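Local coordinates for terminal oxygenase component of carbazole 1,9a-dioxygenase (Nocardioides aromaticivorans, PDB 3GCF), which probably dihydroxylates carbazole at its 1 and 9a positions, using electrons delivered by a ferredoxin to its Rieske cluster and passed to a mononuclear non-heme iron, at residues T188-F191 with M192-N195; S196-V199 with S200-L204; D231-S234 with E235-P239; W325-D328 with A329-F333. All blocks are in the same frame, centred on the assembly; numbering follows the deposited sequence.

Contact 1 of 4, residues T188-F191 with M192-N195; sequences THIF and MHRN. With FE2 (Fe (II) ion), chain P.
Phe191 swings CG away from its own backbone N (chi1 169°), while Arg194 tucks CG between its backbone N and carbonyl carbon and then runs extended to NE. The two side chains therefore travel in the same direction and end as a stack: the guanidinium lies nearly parallel to the phenyl ring, planes 9° apart, with Arg194 CZ 4.2 Å from the ring centroid in a cation-pi contact. Arg194 NH1 sits over the middle of the ring and also donates to Phe191 O at 3.0 Å. Phe191 O also takes Arg194 N, from the other face of its plane; the NH1 bond together with the stack holds the guanidinium over the ring. The backbone here is a short 3-10 segment, closed by i to i+3 bonds such as His193 N to Ile190 O at 2.9 Å. It carries the two histidines of the facial triad, two histidines and one carboxylate, characteristic of Rieske oxygenases. His189 NE2 and His193 NE2 each bind the iron at 2.1 Å, their ring planes turned 84° against each other; Asp337 is the third protein ligand, and two waters also coordinate. His189 ND1 is hydrogen-bonded to Asp186 O, which fixes the turn of the ring. Met192 lays CG over one face of the His193 ring and brings SD to the edge of His189, whose other neighbours include Tyr98 of the second subunit.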
loop_
_atom_site.group_PDB
_atom_site.type_symbol
_atom_site.label_atom_id
_atom_site.label_comp_id
_atom_site.label_asym_id
_atom_site.label_seq_id
_atom_site.Cartn_x
_atom_site.Cartn_y
_atom_site.Cartn_z
ATOM N N THR A 188 -15.704 -21.023 22.747
ATOM C CA THR A 188 -16.873 -21.184 21.889
ATOM C C THR A 188 -16.588 -20.895 20.409
ATOM O O THR A 188 -17.448 -21.114 19.558
ATOM C CB THR A 188 -18.068 -20.315 22.367
ATOM O OG1 THR A 188 -17.712 -18.927 22.337
ATOM C CG2 THR A 188 -18.466 -20.707 23.781
ATOM N N HIS A 189 -15.384 -20.426 20.093
ATOM C CA HIS A 189 -15.051 -20.146 18.701
ATOM C C HIS A 189 -14.911 -21.455 17.911
ATOM O O HIS A 189 -14.917 -21.445 16.677
ATOM C CB HIS A 189 -13.729 -19.366 18.595
ATOM C CG HIS A 189 -12.521 -20.242 18.442
ATOM N ND1 HIS A 189 -11.957 -20.928 19.497
ATOM C CD2 HIS A 189 -11.801 -20.582 17.345
ATOM C CE1 HIS A 189 -10.941 -21.651 19.056
ATOM N NE2 HIS A 189 -10.826 -21.458 17.754
ATOM N N ILE A 190 -14.788 -22.577 18.619
ATOM C CA ILE A 190 -14.601 -23.866 17.959
ATOM C C ILE A 190 -15.743 -24.247 17.034
ATOM O O ILE A 190 -15.651 -25.215 16.270
ATOM C CB ILE A 190 -14.346 -24.999 18.981
ATOM C CG1 ILE A 190 -15.555 -25.188 19.895
ATOM C CG2 ILE A 190 -13.079 -24.678 19.786
ATOM C CD1 ILE A 190 -15.344 -26.267 20.955
ATOM N N PHE A 191 -16.816 -23.469 17.106
ATOM C CA PHE A 191 -17.975 -23.658 16.246
ATOM C C PHE A 191 -17.470 -23.636 14.795
ATOM O O PHE A 191 -17.841 -24.485 13.986
ATOM C CB PHE A 191 -18.961 -22.503 16.482
ATOM C CG PHE A 191 -20.079 -22.422 15.476
ATOM C CD1 PHE A 191 -21.052 -23.414 15.407
ATOM C CD2 PHE A 191 -20.171 -21.332 14.611
ATOM C CE1 PHE A 191 -22.106 -23.322 14.491
ATOM C CE2 PHE A 191 -21.224 -21.227 13.687
ATOM C CZ PHE A 191 -22.191 -22.225 13.629
ATOM N N MET A 192 -16.597 -22.675 14.492
ATOM C CA MET A 192 -16.057 -22.509 13.144
ATOM C C MET A 192 -15.203 -23.673 12.645
ATOM O O MET A 192 -14.921 -23.764 11.450
ATOM C CB MET A 192 -15.231 -21.219 13.057
ATOM C CG MET A 192 -13.787 -21.367 13.531
ATOM S SD MET A 192 -12.780 -19.882 13.292
ATOM C CE MET A 192 -12.609 -19.881 11.519
ATOM N N HIS A 193 -14.791 -24.563 13.546
ATOM C CA HIS A 193 -13.962 -25.708 13.157
ATOM C C HIS A 193 -14.762 -26.981 12.886
ATOM O O HIS A 193 -14.194 -27.994 12.471
ATOM C CB HIS A 193 -12.942 -26.038 14.255
ATOM C CG HIS A 193 -11.928 -24.966 14.499
ATOM N ND1 HIS A 193 -11.120 -24.466 13.502
ATOM C CD2 HIS A 193 -11.557 -24.331 15.638
ATOM C CE1 HIS A 193 -10.294 -23.571 14.016
ATOM N NE2 HIS A 193 -10.537 -23.472 15.311
ATOM N N ARG A 194 -16.068 -26.930 13.130
ATOM C CA ARG A 194 -16.943 -28.095 12.977
ATOM C C ARG A 194 -16.802 -28.891 11.682
ATOM O O ARG A 194 -17.024 -30.106 11.673
ATOM C CB ARG A 194 -18.412 -27.674 13.158
ATOM C CG ARG A 194 -18.955 -26.801 12.036
ATOM C CD ARG A 194 -20.340 -26.252 12.357
ATOM N NE ARG A 194 -20.879 -25.480 11.243
ATOM C CZ ARG A 194 -20.441 -24.283 10.872
ATOM N NH1 ARG A 194 -19.452 -23.696 11.534
ATOM N NH2 ARG A 194 -20.975 -23.684 9.817
ATOM N N ASN A 195 -16.440 -28.223 10.593
ATOM C CA ASN A 195 -16.308 -28.909 9.308
ATOM C C ASN A 195 -14.876 -29.243 8.896
ATOM O O ASN A 195 -14.638 -29.670 7.769
ATOM C CB ASN A 195 -16.989 -28.088 8.206
ATOM C CG ASN A 195 -18.504 -28.059 8.354
ATOM O OD1 ASN A 195 -19.144 -27.029 8.125
ATOM N ND2 ASN A 195 -19.084 -29.193 8.731
HETATM FE FE FE2 P . -9.277 -22.372 16.627
HETATM O O HOH W 1 -8.614 -23.953 17.801
HETATM O O HOH W 2 -8.089 -21.308 17.865
#

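Contact 2 of 4, residues S196-V199 with S200-L204; sequences SPWV and SGNRL
A short helix, 197-201, follows directly on the iron-binding segment of the catalytic domain, and both of its ends carry recognisable caps. Ser196 takes the N-cap position: its OG accepts from Trp198 N at 3.2 Å, and the same hydroxyl is also hydrogen-bonded to Gly332 O of 325-333. At the other end a Schellman motif stops the helix. Leu204 N reaches back to Val199 O at 2.9 Å and Arg203 N to Ser200 O, with Arg203 as the C-prime residue in a left-handed backbone conformation (phi 48°). Between the caps, Gly201 N donates to Pro197 O and Asn202 N to Trp198 O, while a water bridges Ser196 O and Ser200 N. The main side-chain meeting is that of Trp198 with Asn202. Both hold CG trans to the backbone N, which sends them off alongside one another. Asn202 CB settles over the six-membered ring, 3.6 Å from its centroid, as a CH-pi contact; the amide beyond it is tilted 26° from the indole plane, with ND2 3.4 Å from Trp198 CZ2. Leu204 CD1 approaches the pyrrole part obliquely, 3.8 Å from Trp198 CD1. The polar ends have partners outside the turn: Trp198 NE1 donates to Pro280 O, and the Asn202 amide joins Lys260 and Asp281. Asn202 CB thus covers one face of the six-membered ring, and these bonds satisfy the buried indole N-H and amide and restrict the rotation of both flat groups, while Ser200 and Gly201 lie on the exposed side.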
loop_
_atom_site.group_PDB
_atom_site.type_symbol
_atom_site.label_atom_id
_atom_site.label_comp_id
_atom_site.label_asym_id
_atom_site.label_seq_id
_atom_site.Cartn_x
_atom_site.Cartn_y
_atom_site.Cartn_z
ATOM N N SER A 196 -13.922 -29.046 9.796
ATOM C CA SER A 196 -12.535 -29.375 9.487
ATOM C C SER A 196 -12.443 -30.876 9.256
ATOM O O SER A 196 -13.032 -31.659 10.006
ATOM C CB SER A 196 -11.616 -29.001 10.652
ATOM O OG SER A 196 -10.339 -29.609 10.508
ATOM N N PRO A 197 -11.718 -31.301 8.207
ATOM C CA PRO A 197 -11.579 -32.734 7.924
ATOM C C PRO A 197 -10.897 -33.495 9.067
ATOM O O PRO A 197 -10.940 -34.726 9.116
ATOM C CB PRO A 197 -10.766 -32.762 6.621
ATOM C CG PRO A 197 -10.000 -31.463 6.657
ATOM C CD PRO A 197 -11.034 -30.491 7.182
ATOM N N TRP A 198 -10.274 -32.765 9.988
ATOM C CA TRP A 198 -9.610 -33.400 11.120
ATOM C C TRP A 198 -10.630 -33.950 12.123
ATOM O O TRP A 198 -10.343 -34.907 12.842
ATOM C CB TRP A 198 -8.672 -32.409 11.822
ATOM C CG TRP A 198 -7.878 -33.032 12.944
ATOM C CD1 TRP A 198 -7.939 -32.707 14.273
ATOM C CD2 TRP A 198 -6.920 -34.096 12.836
ATOM N NE1 TRP A 198 -7.081 -33.499 14.993
ATOM C CE2 TRP A 198 -6.441 -34.360 14.139
ATOM C CE3 TRP A 198 -6.418 -34.854 11.763
ATOM C CZ2 TRP A 198 -5.484 -35.351 14.404
ATOM C CZ3 TRP A 198 -5.463 -35.845 12.025
ATOM C CH2 TRP A 198 -5.009 -36.081 13.336
ATOM N N VAL A 199 -11.819 -33.354 12.172
ATOM C CA VAL A 199 -12.840 -33.823 13.102
ATOM C C VAL A 199 -13.175 -35.285 12.826
ATOM O O VAL A 199 -13.054 -36.131 13.715
ATOM C CB VAL A 199 -14.122 -32.952 13.029
ATOM C CG1 VAL A 199 -15.252 -33.609 13.813
ATOM C CG2 VAL A 199 -13.835 -31.576 13.620
ATOM N N SER A 200 -13.586 -35.600 11.606
ATOM C CA SER A 200 -13.877 -36.993 11.294
ATOM C C SER A 200 -12.536 -37.690 11.049
ATOM O O SER A 200 -12.372 -38.877 11.335
ATOM C CB SER A 200 -14.787 -37.104 10.064
ATOM O OG SER A 200 -14.171 -36.556 8.912
ATOM N N GLY A 201 -11.563 -36.930 10.556
ATOM C CA GLY A 201 -10.251 -37.493 10.291
ATOM C C GLY A 201 -9.645 -38.225 11.478
ATOM O O GLY A 201 -9.027 -39.280 11.314
ATOM N N ASN A 202 -9.813 -37.676 12.678
ATOM C CA ASN A 202 -9.264 -38.312 13.867
ATOM C C ASN A 202 -10.366 -38.811 14.807
ATOM O O ASN A 202 -10.146 -38.967 16.005
ATOM C CB ASN A 202 -8.317 -37.346 14.596
ATOM C CG ASN A 202 -7.404 -38.057 15.588
ATOM O OD1 ASN A 202 -6.993 -39.192 15.358
ATOM N ND2 ASN A 202 -7.067 -37.383 16.682
ATOM N N ARG A 203 -11.548 -39.061 14.246
ATOM C CA ARG A 203 -12.698 -39.575 14.997
ATOM C C ARG A 203 -12.956 -38.826 16.289
ATOM O O ARG A 203 -13.208 -39.435 17.326
ATOM C CB ARG A 203 -12.493 -41.060 15.322
ATOM C CG ARG A 203 -12.433 -41.965 14.107
ATOM C CD ARG A 203 -12.291 -43.435 14.505
ATOM N NE ARG A 203 -10.958 -43.766 15.017
ATOM C CZ ARG A 203 -10.693 -44.132 16.272
ATOM N NH1 ARG A 203 -11.668 -44.218 17.172
ATOM N NH2 ARG A 203 -9.447 -44.421 16.624
ATOM N N LEU A 204 -12.905 -37.505 16.226
ATOM C CA LEU A 204 -13.107 -36.688 17.410
ATOM C C LEU A 204 -14.562 -36.452 17.786
ATOM O O LEU A 204 -15.418 -36.266 16.920
ATOM C CB LEU A 204 -12.452 -35.317 17.228
ATOM C CG LEU A 204 -10.980 -35.194 16.843
ATOM C CD1 LEU A 204 -10.607 -33.704 16.834
ATOM C CD2 LEU A 204 -10.108 -35.956 17.838
HETATM O O HOH W 3 -14.772 -33.701 9.567
#

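Contact 3 of 4, residues D231-S234 with E235-P239; sequences DRLS and ENYMP
Tyr237 packs back on the residues that precede it, and its atoms meet Leu233, Arg232 and Asp231. CB lies 3.3 Å from Leu233 O. Beyond it, CG stands beside the backbone N (chi1 -84°), which turns the ring over the preceding turn, and CD1 passes 3.5 Å from Arg232 O at the ring edge. Leu233 CD2 sits almost exactly above the ring centre, 3.6 Å from the centroid and 3° off the normal, a CH-pi contact. At the tip, OH comes 3.2 Å from Asp231 CG, close to the carboxylate but poorly angled for a hydrogen bond to either oxygen. Arg232 O serves two donors, Glu235 N and, at 2.8 Å, Asn236 N. On the outer side, Arg232 NE and Glu235 OE1 form only a long salt bridge of 4.0 Å; a water links Glu235 OE1 to Ser234 OG, whereas Arg232 NH1 is bonded to Gln219 and Asn236 ND2 to Asp214. Arg232 is the centre of an inverse gamma turn, followed by a weakly bonded helical turn. Together they form a compact connection that takes the chain from strand 228-231 of the seven-stranded antiparallel sheet to strand 237-245 of the three-stranded one.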
loop_
_atom_site.group_PDB
_atom_site.type_symbol
_atom_site.label_atom_id
_atom_site.label_comp_id
_atom_site.label_asym_id
_atom_site.label_seq_id
_atom_site.Cartn_x
_atom_site.Cartn_y
_atom_site.Cartn_z
ATOM N N ASP A 231 -8.803 -23.205 32.004
ATOM C CA ASP A 231 -10.211 -23.558 31.818
ATOM C C ASP A 231 -10.330 -25.073 32.020
ATOM O O ASP A 231 -9.716 -25.850 31.291
ATOM C CB ASP A 231 -10.696 -23.219 30.399
ATOM C CG ASP A 231 -10.799 -21.728 30.138
ATOM O OD1 ASP A 231 -10.644 -20.922 31.083
ATOM O OD2 ASP A 231 -11.045 -21.363 28.967
ATOM N N ARG A 232 -11.107 -25.493 33.011
ATOM C CA ARG A 232 -11.289 -26.921 33.273
ATOM C C ARG A 232 -12.455 -27.439 32.434
ATOM O O ARG A 232 -13.520 -27.770 32.958
ATOM C CB ARG A 232 -11.559 -27.147 34.763
ATOM C CG ARG A 232 -10.383 -26.787 35.655
ATOM C CD ARG A 232 -10.526 -27.421 37.032
ATOM N NE ARG A 232 -9.224 -27.821 37.563
ATOM C CZ ARG A 232 -8.404 -27.011 38.219
ATOM N NH1 ARG A 232 -8.759 -25.751 38.436
ATOM N NH2 ARG A 232 -7.223 -27.453 38.638
ATOM N N LEU A 233 -12.236 -27.514 31.126
ATOM C CA LEU A 233 -13.268 -27.939 30.187
ATOM C C LEU A 233 -13.960 -29.273 30.475
ATOM O O LEU A 233 -15.183 -29.367 30.382
ATOM C CB LEU A 233 -12.697 -27.959 28.763
ATOM C CG LEU A 233 -12.093 -26.647 28.230
ATOM C CD1 LEU A 233 -11.619 -26.859 26.801
ATOM C CD2 LEU A 233 -13.118 -25.522 28.284
ATOM N N SER A 234 -13.188 -30.295 30.827
ATOM C CA SER A 234 -13.750 -31.620 31.081
ATOM C C SER A 234 -14.458 -31.795 32.417
ATOM O O SER A 234 -15.191 -32.767 32.604
ATOM C CB SER A 234 -12.658 -32.680 30.980
ATOM O OG SER A 234 -11.681 -32.464 31.982
ATOM N N GLU A 235 -14.247 -30.878 33.348
ATOM C CA GLU A 235 -14.883 -31.025 34.647
ATOM C C GLU A 235 -15.847 -29.912 35.019
ATOM O O GLU A 235 -16.823 -30.155 35.721
ATOM C CB GLU A 235 -13.825 -31.125 35.742
ATOM C CG GLU A 235 -12.872 -32.281 35.589
ATOM C CD GLU A 235 -11.771 -32.238 36.621
ATOM O OE1 GLU A 235 -11.028 -31.228 36.655
ATOM O OE2 GLU A 235 -11.652 -33.210 37.400
ATOM N N ASN A 236 -15.587 -28.695 34.558
ATOM C CA ASN A 236 -16.451 -27.598 34.943
ATOM C C ASN A 236 -17.124 -26.833 33.824
ATOM O O ASN A 236 -17.534 -25.691 34.010
ATOM C CB ASN A 236 -15.672 -26.653 35.853
ATOM C CG ASN A 236 -15.055 -27.383 37.042
ATOM O OD1 ASN A 236 -13.974 -27.966 36.939
ATOM N ND2 ASN A 236 -15.761 -27.381 38.165
ATOM N N TYR A 237 -17.244 -27.472 32.667
ATOM C CA TYR A 237 -17.895 -26.862 31.517
ATOM C C TYR A 237 -18.942 -27.805 30.944
ATOM O O TYR A 237 -18.934 -29.008 31.198
ATOM C CB TYR A 237 -16.890 -26.550 30.399
ATOM C CG TYR A 237 -16.145 -25.243 30.529
ATOM C CD1 TYR A 237 -15.141 -25.074 31.480
ATOM C CD2 TYR A 237 -16.407 -24.187 29.653
ATOM C CE1 TYR A 237 -14.405 -23.882 31.547
ATOM C CE2 TYR A 237 -15.682 -23.000 29.711
ATOM C CZ TYR A 237 -14.680 -22.854 30.655
ATOM O OH TYR A 237 -13.934 -21.694 30.680
ATOM N N MET A 238 -19.842 -27.237 30.159
ATOM C CA MET A 238 -20.868 -28.014 29.498
ATOM C C MET A 238 -20.552 -27.937 28.014
ATOM O O MET A 238 -20.506 -26.849 27.441
ATOM C CB MET A 238 -22.242 -27.408 29.749
ATOM C CG MET A 238 -23.345 -28.038 28.920
ATOM S SD MET A 238 -23.648 -29.765 29.374
ATOM C CE MET A 238 -24.524 -29.513 30.910
ATOM N N PRO A 239 -20.294 -29.086 27.375
ATOM C CA PRO A 239 -19.997 -29.037 25.941
ATOM C C PRO A 239 -21.317 -28.993 25.168
ATOM O O PRO A 239 -22.304 -29.583 25.593
ATOM C CB PRO A 239 -19.224 -30.332 25.710
ATOM C CG PRO A 239 -19.897 -31.285 26.660
ATOM C CD PRO A 239 -20.104 -30.444 27.919
HETATM O O HOH W 4 -10.959 -30.058 33.593
#

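Contact 4 of 4, residues W325-D328 with A329-F333; sequences WRDD and ALHGF
Backbone bonds dominate where Trp325 meets Ala329 and Leu330. Trp325 O accepts from both, Leu330 N at 3.2 Å and Ala329 N at 3.0 Å, so one carbonyl serves an i+5 and an i+4 donor. The bond from Leu330 spans five residues, as does the one from Gly332 N to Asp327 O at 2.9 Å, and His331 N to Arg326 O is a weak third. These bonds make a wider, pi-type turn late in helix 311-331. Gly332 CA also makes a CA-H...O contact with Asp328 O at 3.3 Å. Among charged groups, Arg326 grips Asp327 side-on: NE donates almost straight to OD1 at 2.9 Å and NH2 to OD2 at 3.1 Å, while NH1 forms a salt bridge with Glu322. His331 runs alongside Asp327, the ring edge at CD2 lying 3.5 Å from OD1, and its ND1 is bonded to Asp335. The neighbouring charges of Asp327 and Arg326 would probably pull the imidazole's ionisation in opposite directions. Leu330 and Trp325 cover strand 298-307, with Leu330, Arg326 and His331 also on strand 164-173; Asp328 and Ala329 face Trp198 of helix 197-201, and Phe333 leads on toward His193 and helix 335-350.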
loop_
_atom_site.group_PDB
_atom_site.type_symbol
_atom_site.label_atom_id
_atom_site.label_comp_id
_atom_site.label_asym_id
_atom_site.label_seq_id
_atom_site.Cartn_x
_atom_site.Cartn_y
_atom_site.Cartn_z
ATOM N N TRP A 325 0.197 -35.524 11.707
ATOM C CA TRP A 325 -0.081 -34.401 12.598
ATOM C C TRP A 325 0.059 -33.001 11.986
ATOM O O TRP A 325 -0.850 -32.175 12.087
ATOM C CB TRP A 325 0.809 -34.483 13.843
ATOM C CG TRP A 325 0.773 -35.800 14.599
ATOM C CD1 TRP A 325 1.854 -36.495 15.063
ATOM C CD2 TRP A 325 -0.385 -36.549 15.002
ATOM N NE1 TRP A 325 1.445 -37.627 15.728
ATOM C CE2 TRP A 325 0.077 -37.686 15.707
ATOM C CE3 TRP A 325 -1.764 -36.371 14.840
ATOM C CZ2 TRP A 325 -0.794 -38.644 16.248
ATOM C CZ3 TRP A 325 -2.632 -37.323 15.378
ATOM C CH2 TRP A 325 -2.141 -38.445 16.073
ATOM N N ARG A 326 1.190 -32.733 11.347
ATOM C CA ARG A 326 1.423 -31.412 10.782
ATOM C C ARG A 326 0.395 -30.924 9.774
ATOM O O ARG A 326 -0.229 -29.880 9.970
ATOM C CB ARG A 326 2.811 -31.331 10.141
ATOM C CG ARG A 326 3.206 -29.906 9.742
ATOM C CD ARG A 326 4.445 -29.906 8.864
ATOM N NE ARG A 326 4.196 -30.644 7.633
ATOM C CZ ARG A 326 5.081 -31.441 7.046
ATOM N NH1 ARG A 326 6.284 -31.602 7.578
ATOM N NH2 ARG A 326 4.752 -32.094 5.940
ATOM N N ASP A 327 0.215 -31.668 8.691
ATOM C CA ASP A 327 -0.720 -31.235 7.670
ATOM C C ASP A 327 -2.187 -31.517 7.960
ATOM O O ASP A 327 -3.043 -30.702 7.620
ATOM C CB ASP A 327 -0.306 -31.816 6.312
ATOM C CG ASP A 327 1.105 -31.399 5.920
ATOM O OD1 ASP A 327 1.568 -30.350 6.424
ATOM O OD2 ASP A 327 1.749 -32.102 5.115
ATOM N N ASP A 328 -2.481 -32.647 8.600
ATOM C CA ASP A 328 -3.869 -32.990 8.910
ATOM C C ASP A 328 -4.444 -32.157 10.050
ATOM O O ASP A 328 -5.642 -31.878 10.074
ATOM C CB ASP A 328 -4.008 -34.474 9.266
ATOM C CG ASP A 328 -3.814 -35.392 8.070
ATOM O OD1 ASP A 328 -3.770 -34.888 6.925
ATOM O OD2 ASP A 328 -3.717 -36.625 8.278
ATOM N N ALA A 329 -3.600 -31.756 10.996
ATOM C CA ALA A 329 -4.086 -30.970 12.126
ATOM C C ALA A 329 -3.564 -29.533 12.187
ATOM O O ALA A 329 -4.350 -28.591 12.145
ATOM C CB ALA A 329 -3.770 -31.694 13.432
ATOM N N LEU A 330 -2.249 -29.354 12.281
ATOM C CA LEU A 330 -1.714 -27.997 12.374
ATOM C C LEU A 330 -2.205 -27.128 11.214
ATOM O O LEU A 330 -2.339 -25.916 11.357
ATOM C CB LEU A 330 -0.180 -28.022 12.473
ATOM C CG LEU A 330 0.347 -28.804 13.695
ATOM C CD1 LEU A 330 1.830 -28.508 13.894
ATOM C CD2 LEU A 330 -0.426 -28.413 14.960
ATOM N N HIS A 331 -2.473 -27.749 10.070
ATOM C CA HIS A 331 -3.018 -27.023 8.928
ATOM C C HIS A 331 -4.503 -27.366 8.773
ATOM O O HIS A 331 -5.363 -26.481 8.815
ATOM C CB HIS A 331 -2.280 -27.380 7.629
ATOM C CG HIS A 331 -0.925 -26.754 7.516
ATOM N ND1 HIS A 331 -0.736 -25.389 7.508
ATOM C CD2 HIS A 331 0.310 -27.305 7.469
ATOM C CE1 HIS A 331 0.558 -25.124 7.468
ATOM N NE2 HIS A 331 1.216 -26.270 7.445
ATOM N N GLY A 332 -4.791 -28.657 8.613
ATOM C CA GLY A 332 -6.159 -29.116 8.419
ATOM C C GLY A 332 -7.170 -28.648 9.449
ATOM O O GLY A 332 -8.352 -28.483 9.135
ATOM N N PHE A 333 -6.723 -28.447 10.683
ATOM C CA PHE A 333 -7.625 -27.989 11.725
ATOM C C PHE A 333 -7.451 -26.501 12.010
ATOM O O PHE A 333 -8.424 -25.747 12.004
ATOM C CB PHE A 333 -7.402 -28.769 13.027
ATOM C CG PHE A 333 -8.376 -28.405 14.120
ATOM C CD1 PHE A 333 -9.618 -29.035 14.208
ATOM C CD2 PHE A 333 -8.072 -27.391 15.032
ATOM C CE1 PHE A 333 -10.544 -28.661 15.185
ATOM C CE2 PHE A 333 -8.992 -27.007 16.014
ATOM C CZ PHE A 333 -10.233 -27.644 16.090
#

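Contact 1 is the most buried of the four and the one that binds metal; contacts 2, 3 and 4 mix buried and exposed residues. Contacts 1 and 2 are consecutive in the chain, and Val199 CG2 packs on His193 O. Contact 4, distant in sequence, closes on both: Phe333 meets His193, and the Trp198 ring packs against Trp325 and Asp328. Contact 3 stands apart, its nearest atoms about 7 Å from contact 1 and about 11 Å from the other two. Three of them cover an aromatic face, each differently: a guanidinium in 188-195, an asparagine CB in 196-204 and a leucine methyl in 231-239; 325-333 instead relies on backbone bonds and charge pairs.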